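Long-range contact in HTH-type transcriptional regulator mcbR (PDB 4P9F), which represses expression of McbA by binding its promoter region, preventing colanic acid overproduction and mucoidy, and is important for biofilm formation: residues K15-P25 against W153-Y164. Residues are numbered along the deposited sequence; the frame is centred on the assembly and turned at random.
Sequences KHQLSIGALKP and WVRMGPGLHYLY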
loop_
_atom_site.group_PDB
_atom_site.type_symbol
_atom_site.label_atom_id
_atom_site.label_comp_id
_atom_site.label_asym_id
_atom_site.label_seq_id
_atom_site.Cartn_x
_atom_site.Cartn_y
_atom_site.Cartn_z
ATOM N N LYS A 15 -5.974 -8.213 11.542
ATOM C CA LYS A 15 -6.254 -7.214 10.492
ATOM C C LYS A 15 -7.739 -6.865 10.477
ATOM O O LYS A 15 -8.121 -5.694 10.381
ATOM C CB LYS A 15 -5.823 -7.728 9.127
ATOM C CG LYS A 15 -4.304 -7.735 8.894
ATOM C CD LYS A 15 -3.977 -8.256 7.467
ATOM C CE LYS A 15 -2.469 -8.182 7.152
ATOM N NZ LYS A 15 -2.120 -8.684 5.759
ATOM N N HIS A 16 -8.571 -7.896 10.600
ATOM C CA HIS A 16 -10.016 -7.715 10.601
ATOM C C HIS A 16 -10.458 -6.879 11.803
ATOM O O HIS A 16 -11.184 -5.903 11.646
ATOM C CB HIS A 16 -10.726 -9.080 10.585
ATOM C CG HIS A 16 -12.217 -8.980 10.470
ATOM N ND1 HIS A 16 -13.048 -8.992 11.566
ATOM C CD2 HIS A 16 -13.019 -8.770 9.396
ATOM C CE1 HIS A 16 -14.305 -8.853 11.173
ATOM N NE2 HIS A 16 -14.312 -8.712 9.861
ATOM N N GLN A 17 -9.973 -7.240 12.991
ATOM C CA GLN A 17 -10.275 -6.509 14.222
ATOM C C GLN A 17 -9.846 -5.041 14.129
ATOM O O GLN A 17 -10.603 -4.148 14.490
ATOM C CB GLN A 17 -9.549 -7.151 15.415
ATOM C CG GLN A 17 -10.007 -8.552 15.749
ATOM C CD GLN A 17 -11.466 -8.596 16.138
ATOM O OE1 GLN A 17 -12.268 -9.286 15.509
ATOM N NE2 GLN A 17 -11.818 -7.870 17.190
ATOM N N LEU A 18 -8.640 -4.805 13.611
ATOM C CA LEU A 18 -8.137 -3.439 13.426
ATOM C C LEU A 18 -9.029 -2.684 12.451
ATOM O O LEU A 18 -9.486 -1.595 12.765
ATOM C CB LEU A 18 -6.684 -3.446 12.940
ATOM C CG LEU A 18 -5.621 -3.793 13.991
ATOM C CD1 LEU A 18 -4.292 -4.097 13.312
ATOM C CD2 LEU A 18 -5.439 -2.648 15.019
ATOM N N SER A 19 -9.333 -3.310 11.315
ATOM C CA SER A 19 -10.109 -2.707 10.233
ATOM C C SER A 19 -11.526 -2.271 10.614
ATOM O O SER A 19 -12.015 -1.243 10.118
ATOM C CB SER A 19 -10.229 -3.683 9.061
ATOM O OG SER A 19 -8.956 -3.937 8.507
ATOM N N ILE A 20 -12.182 -3.038 11.480
ATOM C CA ILE A 20 -13.565 -2.722 11.857
ATOM C C ILE A 20 -13.652 -1.837 13.104
ATOM O O ILE A 20 -14.742 -1.591 13.625
ATOM C CB ILE A 20 -14.392 -3.989 12.112
ATOM C CG1 ILE A 20 -13.855 -4.729 13.343
ATOM C CG2 ILE A 20 -14.423 -4.874 10.864
ATOM C CD1 ILE A 20 -14.693 -5.938 13.755
ATOM N N GLY A 21 -12.502 -1.354 13.567
ATOM C CA GLY A 21 -12.441 -0.467 14.723
ATOM C C GLY A 21 -12.639 -1.129 16.079
ATOM O O GLY A 21 -12.938 -0.460 17.075
ATOM N N ALA A 22 -12.425 -2.440 16.140
ATOM C CA ALA A 22 -12.601 -3.191 17.378
ATOM C C ALA A 22 -11.473 -2.931 18.381
ATOM O O ALA A 22 -11.639 -3.137 19.581
ATOM C CB ALA A 22 -12.701 -4.702 17.073
ATOM N N LEU A 23 -10.335 -2.440 17.904
ATOM C CA LEU A 23 -9.219 -2.185 18.813
ATOM C C LEU A 23 -9.036 -0.685 18.990
ATOM O O LEU A 23 -8.971 0.070 18.016
ATOM C CB LEU A 23 -7.929 -2.817 18.282
ATOM C CG LEU A 23 -8.037 -4.330 18.052
ATOM C CD1 LEU A 23 -6.731 -4.892 17.546
ATOM C CD2 LEU A 23 -8.473 -5.034 19.312
ATOM N N LYS A 24 -8.943 -0.259 20.243
ATOM C CA LYS A 24 -8.846 1.158 20.567
ATOM C C LYS A 24 -7.437 1.688 20.298
ATOM O O LYS A 24 -6.462 1.028 20.635
ATOM C CB LYS A 24 -9.223 1.376 22.038
ATOM C CG LYS A 24 -9.291 2.834 22.460
ATOM C CD LYS A 24 -9.857 2.943 23.864
ATOM C CE LYS A 24 -10.042 4.391 24.281
ATOM N NZ LYS A 24 -10.662 4.474 25.635
ATOM N N PRO A 25 -7.334 2.890 19.705
ATOM C CA PRO A 25 -6.027 3.530 19.533
ATOM C C PRO A 25 -5.263 3.551 20.855
ATOM O O PRO A 25 -5.852 3.827 21.901
ATOM C CB PRO A 25 -6.389 4.957 19.098
ATOM C CG PRO A 25 -7.696 4.817 18.436
ATOM C CD PRO A 25 -8.428 3.713 19.153
ATOM N N TRP A 153 -7.143 0.318 5.045
ATOM C CA TRP A 153 -8.264 0.149 5.968
ATOM C C TRP A 153 -7.790 -0.287 7.352
ATOM O O TRP A 153 -8.374 0.093 8.372
ATOM C CB TRP A 153 -9.239 -0.889 5.422
ATOM C CG TRP A 153 -10.073 -0.405 4.267
ATOM C CD1 TRP A 153 -10.183 0.876 3.797
ATOM C CD2 TRP A 153 -10.865 -1.226 3.392
ATOM N NE1 TRP A 153 -11.029 0.907 2.704
ATOM C CE2 TRP A 153 -11.457 -0.372 2.435
ATOM C CE3 TRP A 153 -11.137 -2.611 3.330
ATOM C CZ2 TRP A 153 -12.308 -0.848 1.430
ATOM C CZ3 TRP A 153 -11.984 -3.084 2.330
ATOM C CH2 TRP A 153 -12.565 -2.202 1.399
ATOM N N VAL A 154 -6.765 -1.136 7.375
ATOM C CA VAL A 154 -6.148 -1.566 8.629
ATOM C C VAL A 154 -5.519 -0.368 9.343
ATOM O O VAL A 154 -5.661 -0.228 10.546
ATOM C CB VAL A 154 -5.071 -2.650 8.404
ATOM C CG1 VAL A 154 -4.293 -2.918 9.703
ATOM C CG2 VAL A 154 -5.710 -3.966 7.890
ATOM N N ARG A 155 -4.836 0.493 8.591
ATOM C CA ARG A 155 -4.171 1.677 9.153
ATOM C C ARG A 155 -5.199 2.678 9.724
ATOM O O ARG A 155 -5.003 3.232 10.790
ATOM C CB ARG A 155 -3.312 2.361 8.069
ATOM C CG ARG A 155 -2.109 1.547 7.618
ATOM C CD ARG A 155 -1.080 1.369 8.712
ATOM N NE ARG A 155 -0.256 2.554 8.989
ATOM C CZ ARG A 155 0.817 2.877 8.259
ATOM N NH1 ARG A 155 1.136 2.148 7.197
ATOM N NH2 ARG A 155 1.562 3.921 8.571
HETATM N N MSE A 156 -6.294 2.919 9.008
HETATM C CA MSE A 156 -7.282 3.859 9.529
HETATM C C MSE A 156 -8.193 3.220 10.568
HETATM O O MSE A 156 -8.854 3.934 11.327
HETATM C CB MSE A 156 -8.124 4.454 8.408
HETATM C CG MSE A 156 -9.063 3.503 7.735
HETATM SE SE MSE A 156 -10.052 4.449 6.316
HETATM C CE MSE A 156 -11.139 5.536 7.359
ATOM N N GLY A 157 -8.204 1.887 10.603
ATOM C CA GLY A 157 -9.056 1.117 11.487
ATOM C C GLY A 157 -9.294 1.601 12.913
ATOM O O GLY A 157 -10.442 1.648 13.346
ATOM N N PRO A 158 -8.221 1.919 13.663
ATOM C CA PRO A 158 -8.426 2.385 15.050
ATOM C C PRO A 158 -9.261 3.673 15.113
ATOM O O PRO A 158 -9.939 3.933 16.112
ATOM C CB PRO A 158 -7.000 2.626 15.565
ATOM C CG PRO A 158 -6.129 1.716 14.717
ATOM C CD PRO A 158 -6.790 1.743 13.345
ATOM N N GLY A 159 -9.249 4.438 14.030
ATOM C CA GLY A 159 -10.048 5.647 13.960
ATOM C C GLY A 159 -11.543 5.335 13.962
ATOM O O GLY A 159 -12.355 6.224 14.204
ATOM N N LEU A 160 -11.903 4.069 13.728
ATOM C CA LEU A 160 -13.311 3.644 13.672
ATOM C C LEU A 160 -13.853 3.235 15.048
ATOM O O LEU A 160 -15.058 3.044 15.231
ATOM C CB LEU A 160 -13.492 2.471 12.687
ATOM C CG LEU A 160 -13.735 2.815 11.215
ATOM C CD1 LEU A 160 -12.509 3.441 10.580
ATOM C CD2 LEU A 160 -14.199 1.582 10.455
ATOM N N HIS A 161 -12.959 3.124 16.023
ATOM C CA HIS A 161 -13.365 2.691 17.358
ATOM C C HIS A 161 -14.383 3.660 17.954
ATOM O O HIS A 161 -15.247 3.264 18.735
ATOM C CB HIS A 161 -12.152 2.580 18.269
ATOM C CG HIS A 161 -12.455 1.976 19.603
ATOM N ND1 HIS A 161 -12.672 0.626 19.776
ATOM C CD2 HIS A 161 -12.570 2.538 20.830
ATOM C CE1 HIS A 161 -12.895 0.381 21.056
ATOM N NE2 HIS A 161 -12.841 1.523 21.713
ATOM N N TYR A 162 -14.283 4.919 17.546
ATOM C CA TYR A 162 -15.200 5.975 17.960
ATOM C C TYR A 162 -16.666 5.663 17.637
ATOM O O TYR A 162 -17.574 6.023 18.390
ATOM C CB TYR A 162 -14.778 7.276 17.275
ATOM C CG TYR A 162 -15.796 8.395 17.309
ATOM C CD1 TYR A 162 -15.973 9.164 18.460
ATOM C CD2 TYR A 162 -16.560 8.699 16.192
ATOM C CE1 TYR A 162 -16.874 10.196 18.489
ATOM C CE2 TYR A 162 -17.475 9.736 16.215
ATOM C CZ TYR A 162 -17.630 10.477 17.365
ATOM O OH TYR A 162 -18.543 11.502 17.384
ATOM N N LEU A 163 -16.888 4.961 16.530
ATOM C CA LEU A 163 -18.240 4.624 16.077
ATOM C C LEU A 163 -19.057 3.814 17.087
ATOM O O LEU A 163 -20.266 4.033 17.239
ATOM C CB LEU A 163 -18.174 3.848 14.757
ATOM C CG LEU A 163 -17.522 4.601 13.592
ATOM C CD1 LEU A 163 -17.439 3.734 12.335
ATOM C CD2 LEU A 163 -18.285 5.889 13.320
ATOM N N TYR A 164 -18.402 2.891 17.781
ATOM C CA TYR A 164 -19.118 2.013 18.684
ATOM C C TYR A 164 -19.636 2.768 19.893
ATOM O O TYR A 164 -20.738 2.507 20.367
ATOM C CB TYR A 164 -18.215 0.855 19.127
ATOM C CG TYR A 164 -17.861 -0.077 17.991
ATOM C CD1 TYR A 164 -18.736 -1.081 17.604
ATOM C CD2 TYR A 164 -16.660 0.054 17.300
ATOM C CE1 TYR A 164 -18.436 -1.926 16.576
ATOM C CE2 TYR A 164 -16.340 -0.800 16.252
ATOM C CZ TYR A 164 -17.241 -1.790 15.896
ATOM O OH TYR A 164 -16.962 -2.663 14.871
HETATM O O HOH W 1 -11.002 0.659 8.512
#
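Lys15 O is gripped from opposite faces of its carbonyl plane by Ser19 N and by Ser19 OG, the latter at 2.7 Å, and Val154 CG2 lies against both this oxygen and Ser19 OG (3.3 Å from OG). Past the end of helix 6-19, Ile20 O and Gly21 O take one bond each from the other segment. Tyr164 OH donates to Ile20 O at 2.8 Å, tilted 30° from the carbonyl plane. His161 ND1 donates to Gly21 O at 2.9 Å; CG anti to the backbone N (chi1 -173°) turns the ring edge-on to this oxygen, with one face under Lys24 CB, 3.8 Å from the centroid, as a CH-pi contact. Replacing this histidine by an alanine would probably cost Gly21 O its ring donor and strip Lys24 CB of the face it rests on. Gly21, the C-prime residue of a Schellman motif, packs so tightly that its CA lies 3.2 Å from Gly157 O; a CB would clash with Leu160. Further along, one water bridges Ser19 O and Trp153 O, while Val154 CG1 meets Leu18 CD1 at 3.8 Å. The contact thus seats the DNA-binding domain's first helix across the break between helices 143-156 and 161-166, with Ile20 and Tyr164 touching Glu123 of helix 122-138 and Leu160 packing on helix 191-210.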